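Local coordinates for bifunctional protein PutA (Bdellovibrio bacteriovorus, PDB 5UR2) that probably oxidises proline to glutamate in two steps, pairing a flavin-dependent proline dehydrogenase with an NAD-dependent glutamate semialdehyde dehydrogenase, at residues T834-K847 with P858-L871. Numbering follows the deposited sequence.
Sequences TIAEAEKNHKLLFK and PPTIFGDVPGDAKL
Phe862 is sandwiched between Ala838 and Leu844. Its CG stands anti to the carbonyl carbon (chi1 -63°), which turns the ring toward helix 825-841. The Ala838 methyl CB lies over one ring face, 3.9 Å from the centroid and offset toward the rim. Leu844 CD1 covers the opposite face, at 4.0 Å from the centroid, and also touches Thr860 CG2. Glu839 CG meets the edge of the ring in its plane. Beyond CG the Glu839 chain runs on extended, and its OE2 forms a salt bridge with Lys847 NZ, 2.6 Å away, met on the syn side 32° out of the carboxylate plane. The bridge ties helix 825-841 to strand 843-847. Lys847 in turn lies alongside Pro858, pointing the same way.

The His842 ring packs among apolar groups of 865-871. Val865 CG1 is centred over one face, 9° off the ring normal, and Asn841 CB over the other. Leu871 CD2 comes within 3.6 Å of His842 CD2, while Pro866 CD and Ala869 CB both touch CE1, approaching obliquely.

Strands 843-847 and 860-863 pair antiparallel. Ile861 N donates to Phe846 O (2.9 Å). Ile861 O accepts from both Leu845 N (2.8 Å) and Phe846 N (3.3 Å), a classic beta bulge. Leu845 CD1 then rests on Gly863 CA, 3.6 Å away. Strand 860-863 also pairs in parallel with strand 880-886. Helix 825-841 packs against the antiparallel hairpin, whose strand 843-847 is an outer strand of the mixed sheet of the aldehyde dehydrogenase fold.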
ATOM      1  N   THR B 834     -29.885   8.495 -32.761  1.00 36.07           N
ATOM      2  CA  THR B 834     -29.453   7.106 -32.641  1.00 36.25           C
ATOM      3  C   THR B 834     -30.653   6.167 -32.617  1.00 33.72           C
ATOM      4  O   THR B 834     -30.645   5.108 -33.259  1.00 33.22           O
ATOM      5  CB  THR B 834     -28.611   6.941 -31.372  1.00 37.39           C
ATOM      6  OG1 THR B 834     -27.407   7.688 -31.519  1.00 40.77           O
ATOM      7  CG2 THR B 834     -28.253   5.475 -31.136  1.00 32.30           C
ATOM      8  N   ILE B 835     -31.707   6.544 -31.892  1.00 34.31           N
ATOM      9  CA  ILE B 835     -32.899   5.707 -31.837  1.00 33.81           C
ATOM     10  C   ILE B 835     -33.505   5.565 -33.231  1.00 38.92           C
ATOM     11  O   ILE B 835     -33.941   4.476 -33.628  1.00 38.72           O
ATOM     12  CB  ILE B 835     -33.906   6.286 -30.833  1.00 32.02           C
ATOM     13  CG1 ILE B 835     -33.367   6.173 -29.407  1.00 31.52           C
ATOM     14  CG2 ILE B 835     -35.253   5.561 -30.945  1.00 28.86           C
ATOM     15  CD1 ILE B 835     -34.185   6.947 -28.387  1.00 27.67           C
ATOM     16  N   ALA B 836     -33.549   6.667 -33.988  1.00 40.05           N
ATOM     17  CA  ALA B 836     -34.117   6.626 -35.333  1.00 44.83           C
ATOM     18  C   ALA B 836     -33.276   5.767 -36.268  1.00 38.32           C
ATOM     19  O   ALA B 836     -33.820   4.961 -37.032  1.00 40.70           O
ATOM     20  CB  ALA B 836     -34.256   8.041 -35.904  1.00 30.67           C
ATOM     21  N   GLU B 837     -31.951   5.922 -36.226  1.00 37.64           N
ATOM     22  CA  GLU B 837     -31.100   5.082 -37.062  1.00 38.45           C
ATOM     23  C   GLU B 837     -31.255   3.616 -36.683  1.00 37.79           C
ATOM     24  O   GLU B 837     -31.438   2.757 -37.551  1.00 38.59           O
ATOM     25  CB  GLU B 837     -29.636   5.522 -36.944  1.00 33.90           C
ATOM     26  N   ALA B 838     -31.260   3.325 -35.382  1.00 36.97           N
ATOM     27  CA  ALA B 838     -31.343   1.943 -34.932  1.00 34.60           C
ATOM     28  C   ALA B 838     -32.676   1.301 -35.303  1.00 38.32           C
ATOM     29  O   ALA B 838     -32.725   0.092 -35.566  1.00 37.79           O
ATOM     30  CB  ALA B 838     -31.125   1.883 -33.420  1.00 35.04           C
ATOM     31  N   GLU B 839     -33.761   2.082 -35.346  1.00 37.83           N
ATOM     32  CA  GLU B 839     -35.044   1.518 -35.749  1.00 37.13           C
ATOM     33  C   GLU B 839     -35.049   1.063 -37.197  1.00 44.23           C
ATOM     34  O   GLU B 839     -35.910   0.265 -37.577  1.00 44.39           O
ATOM     35  CB  GLU B 839     -36.170   2.518 -35.522  1.00 34.02           C
ATOM     36  CG  GLU B 839     -36.537   2.667 -34.059  1.00 38.83           C
ATOM     37  CD  GLU B 839     -37.802   3.469 -33.862  1.00 47.21           C
ATOM     38  OE1 GLU B 839     -38.894   2.974 -34.242  1.00 58.08           O
ATOM     39  OE2 GLU B 839     -37.700   4.602 -33.344  1.00 44.59           O
ATOM     40  N   LYS B 840     -34.141   1.579 -38.021  1.00 45.94           N
ATOM     41  CA  LYS B 840     -34.051   1.123 -39.399  1.00 48.76           C
ATOM     42  C   LYS B 840     -33.263  -0.168 -39.531  1.00 47.18           C
ATOM     43  O   LYS B 840     -33.342  -0.817 -40.576  1.00 47.56           O
ATOM     44  CB  LYS B 840     -33.438   2.220 -40.270  1.00 50.82           C
ATOM     45  CG  LYS B 840     -34.270   3.491 -40.286  1.00 53.48           C
ATOM     46  CD  LYS B 840     -33.584   4.587 -41.066  1.00 60.84           C
ATOM     47  CE  LYS B 840     -34.447   5.836 -41.145  1.00 65.89           C
ATOM     48  NZ  LYS B 840     -33.817   6.875 -42.024  1.00 72.18           N
ATOM     49  N   ASN B 841     -32.491  -0.542 -38.509  1.00 47.30           N
ATOM     50  CA  ASN B 841     -31.605  -1.695 -38.583  1.00 43.09           C
ATOM     51  C   ASN B 841     -31.980  -2.835 -37.650  1.00 41.36           C
ATOM     52  O   ASN B 841     -31.598  -3.971 -37.925  1.00 44.43           O
ATOM     53  CB  ASN B 841     -30.150  -1.295 -38.281  1.00 40.66           C
ATOM     54  CG  ASN B 841     -29.560  -0.356 -39.323  1.00 43.67           C
ATOM     55  OD1 ASN B 841     -29.715  -0.561 -40.518  1.00 47.24           O
ATOM     56  ND2 ASN B 841     -28.878   0.680 -38.864  1.00 48.05           N
ATOM     57  N   HIS B 842     -32.689  -2.574 -36.554  1.00 39.01           N
ATOM     58  CA  HIS B 842     -32.869  -3.606 -35.542  1.00 38.25           C
ATOM     59  C   HIS B 842     -34.314  -3.650 -35.067  1.00 37.19           C
ATOM     60  O   HIS B 842     -35.030  -2.645 -35.089  1.00 35.98           O
ATOM     61  CB  HIS B 842     -31.937  -3.380 -34.336  1.00 39.06           C
ATOM     62  CG  HIS B 842     -30.514  -3.103 -34.718  1.00 43.65           C
ATOM     63  ND1 HIS B 842     -29.785  -3.937 -35.541  1.00 47.21           N
ATOM     64  CD2 HIS B 842     -29.681  -2.090 -34.375  1.00 36.80           C
ATOM     65  CE1 HIS B 842     -28.570  -3.438 -35.703  1.00 42.95           C
ATOM     66  NE2 HIS B 842     -28.482  -2.321 -35.002  1.00 38.67           N
ATOM     67  N   LYS B 843     -34.721  -4.836 -34.621  1.00 37.08           N
ATOM     68  CA  LYS B 843     -36.063  -5.040 -34.099  1.00 37.64           C
ATOM     69  C   LYS B 843     -36.271  -4.221 -32.835  1.00 37.30           C
ATOM     70  O   LYS B 843     -35.485  -4.308 -31.888  1.00 32.18           O
ATOM     71  CB  LYS B 843     -36.296  -6.522 -33.805  1.00 41.30           C
ATOM     72  CG  LYS B 843     -37.657  -6.849 -33.182  1.00 44.92           C
ATOM     73  CD  LYS B 843     -37.783  -8.345 -32.893  1.00 45.98           C
ATOM     74  CE  LYS B 843     -39.163  -8.704 -32.388  1.00 48.43           C
ATOM     75  NZ  LYS B 843     -39.519 -10.116 -32.707  1.00 53.69           N
ATOM     76  N   LEU B 844     -37.320  -3.402 -32.836  1.00 37.18           N
ATOM     77  CA  LEU B 844     -37.661  -2.590 -31.679  1.00 40.80           C
ATOM     78  C   LEU B 844     -38.546  -3.408 -30.743  1.00 40.89           C
ATOM     79  O   LEU B 844     -39.664  -3.776 -31.115  1.00 42.82           O
ATOM     80  CB  LEU B 844     -38.363  -1.303 -32.114  1.00 37.81           C
ATOM     81  CG  LEU B 844     -38.762  -0.442 -30.914  1.00 39.60           C
ATOM     82  CD1 LEU B 844     -37.512   0.023 -30.216  1.00 39.12           C
ATOM     83  CD2 LEU B 844     -39.640   0.739 -31.320  1.00 32.01           C
ATOM     84  N   LEU B 845     -38.056  -3.679 -29.527  1.00 39.24           N
ATOM     85  CA  LEU B 845     -38.831  -4.436 -28.545  1.00 37.80           C
ATOM     86  C   LEU B 845     -39.717  -3.548 -27.689  1.00 33.51           C
ATOM     87  O   LEU B 845     -40.742  -4.018 -27.198  1.00 39.21           O
ATOM     88  CB  LEU B 845     -37.928  -5.265 -27.617  1.00 33.33           C
ATOM     89  CG  LEU B 845     -37.150  -6.426 -28.242  1.00 36.99           C
ATOM     90  CD1 LEU B 845     -36.285  -7.111 -27.212  1.00 32.71           C
ATOM     91  CD2 LEU B 845     -38.086  -7.422 -28.945  1.00 40.88           C
ATOM     92  N   PHE B 846     -39.336  -2.288 -27.475  1.00 32.71           N
ATOM     93  CA  PHE B 846     -40.086  -1.419 -26.581  1.00 32.69           C
ATOM     94  C   PHE B 846     -39.595   0.015 -26.713  1.00 34.86           C
ATOM     95  O   PHE B 846     -38.384   0.261 -26.744  1.00 39.89           O
ATOM     96  CB  PHE B 846     -39.946  -1.883 -25.130  1.00 26.02           C
ATOM     97  CG  PHE B 846     -40.418  -0.878 -24.128  1.00 41.26           C
ATOM     98  CD1 PHE B 846     -41.776  -0.652 -23.939  1.00 37.59           C
ATOM     99  CD2 PHE B 846     -39.503  -0.158 -23.365  1.00 39.05           C
ATOM    100  CE1 PHE B 846     -42.220   0.274 -22.998  1.00 35.92           C
ATOM    101  CE2 PHE B 846     -39.935   0.766 -22.424  1.00 34.23           C
ATOM    102  CZ  PHE B 846     -41.299   0.983 -22.238  1.00 33.19           C
ATOM    103  N   LYS B 847     -40.537   0.955 -26.754  1.00 33.26           N
ATOM    104  CA  LYS B 847     -40.227   2.373 -26.619  1.00 33.90           C
ATOM    105  C   LYS B 847     -41.299   3.008 -25.749  1.00 34.15           C
ATOM    106  O   LYS B 847     -42.486   2.952 -26.085  1.00 39.89           O
ATOM    107  CB  LYS B 847     -40.134   3.070 -27.984  1.00 39.11           C
ATOM    108  CG  LYS B 847     -39.769   4.561 -27.898  1.00 39.09           C
ATOM    109  CD  LYS B 847     -38.976   5.063 -29.123  1.00 40.54           C
ATOM    110  CE  LYS B 847     -39.785   5.034 -30.397  1.00 42.77           C
ATOM    111  NZ  LYS B 847     -39.124   5.744 -31.543  1.00 41.54           N
ATOM    112  N   PRO B 858     -37.054   8.687 -24.612  1.00 24.18           N
ATOM    113  CA  PRO B 858     -37.799   7.509 -24.153  1.00 24.14           C
ATOM    114  C   PRO B 858     -36.880   6.342 -23.850  1.00 30.08           C
ATOM    115  O   PRO B 858     -35.887   6.119 -24.555  1.00 30.76           O
ATOM    116  CB  PRO B 858     -38.704   7.185 -25.348  1.00 25.57           C
ATOM    117  CG  PRO B 858     -37.886   7.629 -26.538  1.00 28.03           C
ATOM    118  CD  PRO B 858     -37.121   8.854 -26.076  1.00 25.05           C
ATOM    119  N   PRO B 859     -37.196   5.543 -22.834  1.00 28.61           N
ATOM    120  CA  PRO B 859     -36.464   4.286 -22.646  1.00 25.97           C
ATOM    121  C   PRO B 859     -36.801   3.344 -23.794  1.00 28.89           C
ATOM    122  O   PRO B 859     -37.975   3.107 -24.091  1.00 31.46           O
ATOM    123  CB  PRO B 859     -36.990   3.764 -21.306  1.00 28.78           C
ATOM    124  CG  PRO B 859     -38.398   4.313 -21.239  1.00 30.04           C
ATOM    125  CD  PRO B 859     -38.339   5.669 -21.911  1.00 27.94           C
ATOM    126  N   THR B 860     -35.760   2.817 -24.444  1.00 27.21           N
ATOM    127  CA  THR B 860     -35.893   2.091 -25.703  1.00 25.27           C
ATOM    128  C   THR B 860     -35.061   0.817 -25.660  1.00 28.50           C
ATOM    129  O   THR B 860     -33.884   0.865 -25.290  1.00 26.93           O
ATOM    130  CB  THR B 860     -35.441   2.974 -26.875  1.00 30.29           C
ATOM    131  OG1 THR B 860     -36.123   4.234 -26.814  1.00 31.27           O
ATOM    132  CG2 THR B 860     -35.724   2.299 -28.211  1.00 27.88           C
ATOM    133  N   ILE B 861     -35.650  -0.307 -26.083  1.00 28.95           N
ATOM    134  CA  ILE B 861     -34.977  -1.606 -26.076  1.00 32.41           C
ATOM    135  C   ILE B 861     -35.035  -2.213 -27.476  1.00 36.47           C
ATOM    136  O   ILE B 861     -36.125  -2.377 -28.038  1.00 29.82           O
ATOM    137  CB  ILE B 861     -35.612  -2.579 -25.066  1.00 31.04           C
ATOM    138  CG1 ILE B 861     -35.698  -1.969 -23.672  1.00 28.11           C
ATOM    139  CG2 ILE B 861     -34.793  -3.846 -24.983  1.00 28.62           C
ATOM    140  CD1 ILE B 861     -36.381  -2.884 -22.677  1.00 23.70           C
ATOM    141  N   PHE B 862     -33.872  -2.563 -28.030  1.00 26.03           N
ATOM    142  CA  PHE B 862     -33.784  -3.284 -29.298  1.00 31.03           C
ATOM    143  C   PHE B 862     -33.394  -4.733 -29.055  1.00 36.78           C
ATOM    144  O   PHE B 862     -32.599  -5.039 -28.158  1.00 41.05           O
ATOM    145  CB  PHE B 862     -32.771  -2.639 -30.251  1.00 29.76           C
ATOM    146  CG  PHE B 862     -33.146  -1.258 -30.638  1.00 32.50           C
ATOM    147  CD1 PHE B 862     -33.992  -1.048 -31.712  1.00 29.35           C
ATOM    148  CD2 PHE B 862     -32.703  -0.172 -29.891  1.00 27.49           C
ATOM    149  CE1 PHE B 862     -34.381   0.227 -32.053  1.00 37.44           C
ATOM    150  CE2 PHE B 862     -33.082   1.102 -30.222  1.00 30.68           C
ATOM    151  CZ  PHE B 862     -33.926   1.307 -31.307  1.00 37.54           C
ATOM    152  N   GLY B 863     -33.936  -5.620 -29.887  1.00 33.78           N
ATOM    153  CA  GLY B 863     -33.721  -7.039 -29.692  1.00 33.32           C
ATOM    154  C   GLY B 863     -32.943  -7.688 -30.810  1.00 37.10           C
ATOM    155  O   GLY B 863     -32.911  -7.163 -31.928  1.00 33.59           O
ATOM    156  N   ASP B 864     -32.315  -8.830 -30.518  1.00 35.49           N
ATOM    157  CA  ASP B 864     -31.515  -9.572 -31.498  1.00 39.91           C
ATOM    158  C   ASP B 864     -30.508  -8.672 -32.205  1.00 36.39           C
ATOM    159  O   ASP B 864     -30.295  -8.784 -33.411  1.00 36.70           O
ATOM    160  CB  ASP B 864     -32.400 -10.284 -32.527  1.00 40.20           C
ATOM    161  CG  ASP B 864     -32.914 -11.615 -32.027  1.00 42.79           C
ATOM    162  OD1 ASP B 864     -32.075 -12.510 -31.794  1.00 44.97           O
ATOM    163  OD2 ASP B 864     -34.142 -11.779 -31.885  1.00 42.96           O
ATOM    164  N   VAL B 865     -29.881  -7.781 -31.449  1.00 38.10           N
ATOM    165  CA  VAL B 865     -28.865  -6.890 -32.016  1.00 36.96           C
ATOM    166  C   VAL B 865     -27.581  -7.687 -32.229  1.00 37.28           C
ATOM    167  O   VAL B 865     -27.148  -8.404 -31.309  1.00 37.10           O
ATOM    168  CB  VAL B 865     -28.621  -5.693 -31.098  1.00 33.49           C
ATOM    169  CG1 VAL B 865     -27.645  -4.700 -31.732  1.00 27.30           C
ATOM    170  CG2 VAL B 865     -29.937  -5.007 -30.748  1.00 30.55           C
ATOM    171  N   PRO B 866     -26.967  -7.619 -33.410  1.00 30.33           N
ATOM    172  CA  PRO B 866     -25.671  -8.278 -33.591  1.00 31.45           C
ATOM    173  C   PRO B 866     -24.626  -7.647 -32.681  1.00 36.75           C
ATOM    174  O   PRO B 866     -24.634  -6.438 -32.433  1.00 37.57           O
ATOM    175  CB  PRO B 866     -25.348  -8.042 -35.077  1.00 32.91           C
ATOM    176  CG  PRO B 866     -26.692  -7.831 -35.732  1.00 34.53           C
ATOM    177  CD  PRO B 866     -27.511  -7.089 -34.673  1.00 29.90           C
ATOM    178  N   GLY B 867     -23.714  -8.486 -32.185  1.00 36.23           N
ATOM    179  CA  GLY B 867     -22.706  -8.012 -31.252  1.00 26.95           C
ATOM    180  C   GLY B 867     -21.786  -6.966 -31.846  1.00 30.44           C
ATOM    181  O   GLY B 867     -21.246  -6.127 -31.122  1.00 26.11           O
ATOM    182  N   ASP B 868     -21.607  -6.983 -33.165  1.00 29.98           N
ATOM    183  CA  ASP B 868     -20.704  -6.052 -33.821  1.00 36.21           C
ATOM    184  C   ASP B 868     -21.418  -4.834 -34.395  1.00 37.64           C
ATOM    185  O   ASP B 868     -20.760  -3.968 -34.979  1.00 40.85           O
ATOM    186  CB  ASP B 868     -19.930  -6.781 -34.927  1.00 37.26           C
ATOM    187  CG  ASP B 868     -20.831  -7.259 -36.072  1.00 48.25           C
ATOM    188  OD1 ASP B 868     -22.076  -7.178 -35.965  1.00 56.14           O
ATOM    189  OD2 ASP B 868     -20.284  -7.751 -37.084  1.00 52.47           O
ATOM    190  N   ALA B 869     -22.730  -4.720 -34.192  1.00 36.40           N
ATOM    191  CA  ALA B 869     -23.488  -3.579 -34.688  1.00 34.12           C
ATOM    192  C   ALA B 869     -23.063  -2.288 -33.991  1.00 36.81           C
ATOM    193  O   ALA B 869     -22.662  -2.283 -32.819  1.00 30.88           O
ATOM    194  CB  ALA B 869     -24.987  -3.796 -34.468  1.00 33.73           C
ATOM    195  N   LYS B 870     -23.191  -1.178 -34.725  1.00 36.93           N
ATOM    196  CA  LYS B 870     -22.839   0.123 -34.166  1.00 39.14           C
ATOM    197  C   LYS B 870     -23.592   0.387 -32.865  1.00 36.47           C
ATOM    198  O   LYS B 870     -23.012   0.879 -31.886  1.00 31.65           O
ATOM    199  CB  LYS B 870     -23.105   1.214 -35.202  1.00 41.80           C
ATOM    200  CG  LYS B 870     -22.773   2.634 -34.750  1.00 48.42           C
ATOM    201  CD  LYS B 870     -23.285   3.657 -35.784  1.00 50.08           C
ATOM    202  CE  LYS B 870     -22.902   5.093 -35.435  1.00 47.74           C
ATOM    203  NZ  LYS B 870     -23.339   6.039 -36.509  1.00 47.23           N
ATOM    204  N   LEU B 871     -24.878   0.031 -32.825  1.00 34.89           N
ATOM    205  CA  LEU B 871     -25.673   0.217 -31.615  1.00 32.96           C
ATOM    206  C   LEU B 871     -25.062  -0.506 -30.428  1.00 33.26           C
ATOM    207  O   LEU B 871     -25.189  -0.040 -29.289  1.00 34.91           O
ATOM    208  CB  LEU B 871     -27.106  -0.265 -31.848  1.00 31.12           C
ATOM    209  CG  LEU B 871     -28.050  -0.257 -30.646  1.00 31.21           C
ATOM    210  CD1 LEU B 871     -28.310   1.150 -30.161  1.00 28.16           C
ATOM    211  CD2 LEU B 871     -29.358  -0.921 -31.018  1.00 29.82           C
TER